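Local coordinates for protein cystalysin (Treponema denticola, PDB 1C7N) that belongs to the class I and II aminotransferase family of fold-type I enzymes and carries pyridoxal-5'-phosphate in its pocket, at residues P100-E108 against M128-K136. Numbering follows the deposited sequence.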
ATOM      1  N   PRO A 100       6.351  -0.695   7.052  1.00 13.47           N
ATOM      2  CA  PRO A 100       5.004  -0.792   7.627  1.00 13.79           C
ATOM      3  C   PRO A 100       4.828  -2.121   8.370  1.00 14.21           C
ATOM      4  O   PRO A 100       4.120  -2.195   9.379  1.00 13.99           O
ATOM      5  CB  PRO A 100       4.097  -0.685   6.404  1.00 14.74           C
ATOM      6  CG  PRO A 100       4.874   0.228   5.502  1.00 15.68           C
ATOM      7  CD  PRO A 100       6.289  -0.316   5.630  1.00 14.07           C
ATOM      8  N   ALA A 101       5.477  -3.171   7.869  1.00 13.14           N
ATOM      9  CA  ALA A 101       5.381  -4.479   8.504  1.00 12.97           C
ATOM     10  C   ALA A 101       6.065  -4.434   9.867  1.00 13.75           C
ATOM     11  O   ALA A 101       5.585  -5.042  10.829  1.00 13.86           O
ATOM     12  CB  ALA A 101       6.019  -5.540   7.628  1.00 13.19           C
ATOM     13  N   VAL A 102       7.179  -3.713   9.953  1.00 13.62           N
ATOM     14  CA  VAL A 102       7.894  -3.593  11.218  1.00 14.70           C
ATOM     15  C   VAL A 102       7.046  -2.792  12.208  1.00 15.92           C
ATOM     16  O   VAL A 102       6.896  -3.184  13.367  1.00 16.19           O
ATOM     17  CB  VAL A 102       9.267  -2.909  11.030  1.00 14.58           C
ATOM     18  CG1 VAL A 102       9.904  -2.633  12.386  1.00 13.94           C
ATOM     19  CG2 VAL A 102      10.176  -3.803  10.192  1.00 15.30           C
ATOM     20  N   PHE A 103       6.486  -1.674  11.749  1.00 16.24           N
ATOM     21  CA  PHE A 103       5.634  -0.856  12.606  1.00 17.73           C
ATOM     22  C   PHE A 103       4.501  -1.716  13.143  1.00 18.10           C
ATOM     23  O   PHE A 103       4.130  -1.610  14.314  1.00 18.89           O
ATOM     24  CB  PHE A 103       5.038   0.321  11.828  1.00 18.74           C
ATOM     25  CG  PHE A 103       5.830   1.589  11.947  1.00 20.63           C
ATOM     26  CD1 PHE A 103       7.041   1.736  11.286  1.00 21.13           C
ATOM     27  CD2 PHE A 103       5.359   2.642  12.728  1.00 21.55           C
ATOM     28  CE1 PHE A 103       7.778   2.912  11.397  1.00 22.29           C
ATOM     29  CE2 PHE A 103       6.087   3.824  12.849  1.00 22.31           C
ATOM     30  CZ  PHE A 103       7.298   3.959  12.181  1.00 23.27           C
ATOM     31  N   ASN A 104       3.954  -2.563  12.275  1.00 18.37           N
ATOM     32  CA  ASN A 104       2.861  -3.449  12.646  1.00 18.64           C
ATOM     33  C   ASN A 104       3.311  -4.469  13.688  1.00 18.33           C
ATOM     34  O   ASN A 104       2.553  -4.819  14.592  1.00 17.86           O
ATOM     35  CB  ASN A 104       2.328  -4.176  11.410  1.00 19.59           C
ATOM     36  CG  ASN A 104       1.046  -4.928  11.691  1.00 20.65           C
ATOM     37  OD1 ASN A 104       0.058  -4.338  12.134  1.00 21.70           O
ATOM     38  ND2 ASN A 104       1.050  -6.232  11.443  1.00 20.10           N
ATOM     39  N   ALA A 105       4.544  -4.949  13.559  1.00 18.26           N
ATOM     40  CA  ALA A 105       5.072  -5.922  14.508  1.00 18.42           C
ATOM     41  C   ALA A 105       5.117  -5.312  15.908  1.00 18.19           C
ATOM     42  O   ALA A 105       4.679  -5.929  16.878  1.00 18.23           O
ATOM     43  CB  ALA A 105       6.462  -6.371  14.086  1.00 18.29           C
ATOM     44  N   VAL A 106       5.641  -4.096  16.006  1.00 18.40           N
ATOM     45  CA  VAL A 106       5.735  -3.410  17.290  1.00 19.34           C
ATOM     46  C   VAL A 106       4.335  -3.157  17.844  1.00 19.77           C
ATOM     47  O   VAL A 106       4.052  -3.410  19.014  1.00 19.31           O
ATOM     48  CB  VAL A 106       6.465  -2.061  17.142  1.00 19.54           C
ATOM     49  CG1 VAL A 106       6.458  -1.312  18.469  1.00 19.55           C
ATOM     50  CG2 VAL A 106       7.894  -2.299  16.672  1.00 19.83           C
ATOM     51  N   ARG A 107       3.460  -2.667  16.979  1.00 20.46           N
ATOM     52  CA  ARG A 107       2.089  -2.364  17.354  1.00 21.93           C
ATOM     53  C   ARG A 107       1.368  -3.557  17.979  1.00 21.40           C
ATOM     54  O   ARG A 107       0.751  -3.437  19.038  1.00 20.73           O
ATOM     55  CB  ARG A 107       1.324  -1.885  16.116  1.00 23.97           C
ATOM     56  CG  ARG A 107      -0.142  -1.549  16.348  1.00 27.88           C
ATOM     57  CD  ARG A 107      -0.753  -0.891  15.112  1.00 30.52           C
ATOM     58  NE  ARG A 107       0.049   0.245  14.661  1.00 33.10           N
ATOM     59  CZ  ARG A 107       0.849   0.230  13.597  1.00 34.26           C
ATOM     60  NH1 ARG A 107       0.959  -0.866  12.852  1.00 34.17           N
ATOM     61  NH2 ARG A 107       1.554   1.309  13.284  1.00 33.81           N
ATOM     62  N   GLU A 108       1.471  -4.710  17.329  1.00 21.04           N
ATOM     63  CA  GLU A 108       0.787  -5.916  17.783  1.00 21.73           C
ATOM     64  C   GLU A 108       1.413  -6.729  18.914  1.00 21.63           C
ATOM     65  O   GLU A 108       0.707  -7.164  19.820  1.00 21.02           O
ATOM     66  CB  GLU A 108       0.544  -6.835  16.579  1.00 21.72           C
ATOM     67  CG  GLU A 108      -0.151  -8.154  16.895  1.00 22.46           C
ATOM     68  CD  GLU A 108      -1.473  -7.967  17.620  1.00 22.75           C
ATOM     69  OE1 GLU A 108      -2.206  -7.013  17.288  1.00 21.80           O
ATOM     70  OE2 GLU A 108      -1.784  -8.783  18.511  1.00 22.02           O
ATOM     71  N   MET A 128      12.517   4.715  14.547  1.00 23.18           N
ATOM     72  CA  MET A 128      11.201   5.314  14.392  1.00 24.07           C
ATOM     73  C   MET A 128      10.062   4.356  14.730  1.00 23.54           C
ATOM     74  O   MET A 128       9.146   4.711  15.471  1.00 23.45           O
ATOM     75  CB  MET A 128      11.045   5.831  12.959  1.00 26.80           C
ATOM     76  CG  MET A 128      12.124   6.829  12.544  1.00 29.57           C
ATOM     77  SD  MET A 128      12.118   7.185  10.773  1.00 33.83           S
ATOM     78  CE  MET A 128      10.535   8.005  10.599  1.00 32.87           C
ATOM     79  N   ALA A 129      10.121   3.142  14.190  1.00 22.61           N
ATOM     80  CA  ALA A 129       9.078   2.146  14.422  1.00 21.82           C
ATOM     81  C   ALA A 129       8.844   1.894  15.905  1.00 21.66           C
ATOM     82  O   ALA A 129       7.732   1.558  16.324  1.00 20.09           O
ATOM     83  CB  ALA A 129       9.447   0.842  13.733  1.00 21.78           C
ATOM     84  N   ILE A 130       9.900   2.060  16.692  1.00 20.90           N
ATOM     85  CA  ILE A 130       9.827   1.827  18.122  1.00 21.48           C
ATOM     86  C   ILE A 130       9.347   3.027  18.939  1.00 22.42           C
ATOM     87  O   ILE A 130       8.247   2.998  19.488  1.00 21.92           O
ATOM     88  CB  ILE A 130      11.198   1.349  18.658  1.00 20.86           C
ATOM     89  CG1 ILE A 130      11.584   0.039  17.961  1.00 20.20           C
ATOM     90  CG2 ILE A 130      11.137   1.155  20.174  1.00 19.64           C
ATOM     91  CD1 ILE A 130      13.011  -0.409  18.212  1.00 17.61           C
ATOM     92  N   LYS A 131      10.152   4.083  19.014  1.00 24.09           N
ATOM     93  CA  LYS A 131       9.768   5.237  19.819  1.00 25.96           C
ATOM     94  C   LYS A 131       8.557   6.023  19.327  1.00 26.35           C
ATOM     95  O   LYS A 131       7.822   6.593  20.135  1.00 25.55           O
ATOM     96  CB  LYS A 131      10.961   6.181  20.014  1.00 27.26           C
ATOM     97  CG  LYS A 131      11.437   6.912  18.780  1.00 28.60           C
ATOM     98  CD  LYS A 131      12.529   7.904  19.165  1.00 30.85           C
ATOM     99  CE  LYS A 131      12.018   8.904  20.198  1.00 32.17           C
ATOM    100  NZ  LYS A 131      13.097   9.754  20.783  1.00 33.09           N
ATOM    101  N   ASN A 132       8.340   6.057  18.016  1.00 27.23           N
ATOM    102  CA  ASN A 132       7.192   6.773  17.475  1.00 27.36           C
ATOM    103  C   ASN A 132       5.889   6.147  17.961  1.00 27.43           C
ATOM    104  O   ASN A 132       4.836   6.779  17.916  1.00 27.27           O
ATOM    105  CB  ASN A 132       7.238   6.782  15.943  1.00 28.76           C
ATOM    106  CG  ASN A 132       8.215   7.806  15.397  1.00 30.46           C
ATOM    107  OD1 ASN A 132       9.106   8.272  16.109  1.00 32.01           O
ATOM    108  ND2 ASN A 132       8.063   8.156  14.123  1.00 30.71           N
ATOM    109  N   GLN A 133       5.961   4.901  18.424  1.00 26.69           N
ATOM    110  CA  GLN A 133       4.778   4.219  18.941  1.00 26.06           C
ATOM    111  C   GLN A 133       4.902   4.108  20.459  1.00 25.88           C
ATOM    112  O   GLN A 133       4.231   3.302  21.105  1.00 25.45           O
ATOM    113  CB  GLN A 133       4.628   2.831  18.308  1.00 25.13           C
ATOM    114  CG  GLN A 133       4.465   2.870  16.791  1.00 24.21           C
ATOM    115  CD  GLN A 133       3.957   1.561  16.216  1.00 23.24           C
ATOM    116  OE1 GLN A 133       2.811   1.178  16.437  1.00 21.57           O
ATOM    117  NE2 GLN A 133       4.813   0.867  15.475  1.00 23.06           N
ATOM    118  N   GLU A 134       5.780   4.942  21.004  1.00 26.18           N
ATOM    119  CA  GLU A 134       6.048   5.026  22.433  1.00 27.13           C
ATOM    120  C   GLU A 134       6.548   3.757  23.118  1.00 26.40           C
ATOM    121  O   GLU A 134       6.207   3.484  24.269  1.00 26.93           O
ATOM    122  CB  GLU A 134       4.817   5.575  23.163  1.00 29.47           C
ATOM    123  CG  GLU A 134       4.350   6.915  22.611  1.00 32.66           C
ATOM    124  CD  GLU A 134       3.335   7.607  23.504  1.00 35.76           C
ATOM    125  OE1 GLU A 134       2.723   8.599  23.049  1.00 37.94           O
ATOM    126  OE2 GLU A 134       3.155   7.168  24.660  1.00 37.96           O
ATOM    127  N   ARG A 135       7.351   2.975  22.404  1.00 25.47           N
ATOM    128  CA  ARG A 135       7.951   1.778  22.986  1.00 24.04           C
ATOM    129  C   ARG A 135       9.361   2.247  23.331  1.00 23.41           C
ATOM    130  O   ARG A 135       9.745   3.355  22.955  1.00 23.57           O
ATOM    131  CB  ARG A 135       8.001   0.632  21.973  1.00 22.75           C
ATOM    132  CG  ARG A 135       6.795  -0.307  21.990  1.00 21.54           C
ATOM    133  CD  ARG A 135       5.473   0.377  21.644  1.00 21.27           C
ATOM    134  NE  ARG A 135       4.429  -0.618  21.383  1.00 21.77           N
ATOM    135  CZ  ARG A 135       3.162  -0.339  21.086  1.00 21.50           C
ATOM    136  NH1 ARG A 135       2.745   0.915  21.008  1.00 22.23           N
ATOM    137  NH2 ARG A 135       2.311  -1.327  20.849  1.00 22.59           N
ATOM    138  N   LYS A 136      10.134   1.434  24.042  1.00 23.46           N
ATOM    139  CA  LYS A 136      11.482   1.857  24.407  1.00 23.59           C
ATOM    140  C   LYS A 136      12.566   1.232  23.533  1.00 22.87           C
ATOM    141  O   LYS A 136      12.647   0.012  23.400  1.00 22.11           O
ATOM    142  CB  LYS A 136      11.762   1.533  25.879  1.00 24.65           C
ATOM    143  CG  LYS A 136      10.699   2.035  26.857  1.00 27.86           C
ATOM    144  CD  LYS A 136      10.320   3.490  26.611  1.00 30.18           C
ATOM    145  CE  LYS A 136      11.513   4.425  26.715  1.00 32.35           C
ATOM    146  NZ  LYS A 136      11.125   5.829  26.385  1.00 34.03           N
TER
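The F103 ring lies with one face over A129. A129 CA sits 3.5 Å from the ring centroid, 19° off the normal, a CH-pi contact. A129 CB touches the same ring at CE1 (3.5 Å) and also meets V102 CG1. Q133 follows at the CD2 side of the ring, its amide nearly parallel to the ring plane. Q133 CG is anti to the carbonyl carbon (chi1 -61°) and the chain runs on extended, which carries the amide across to helix 98-109. There Q133 NE2 gives an almost straight hydrogen bond to F103 O (2.8 Å, 176°). It gives another back to A129 O in its own segment (3.1 Å). The two bonds fix the rotation of the amide. Q133 OE1 lies over one face of the R107 guanidinium. In this PLP-dependent aminotransferase fold, both helices pack beside the large mixed sheet, and a Schellman motif with E134 at C-prime ends helix 125-131. R135 then folds back along V106 CG1, 3.6 Å from R135 NE. R135 NH1 bonds Q133 O (2.8 Å), near the guanidinium plane. R135 NH2 bonds T110 O and, weakly, V106 O. A267 of the second subunit packs on F103 and R107.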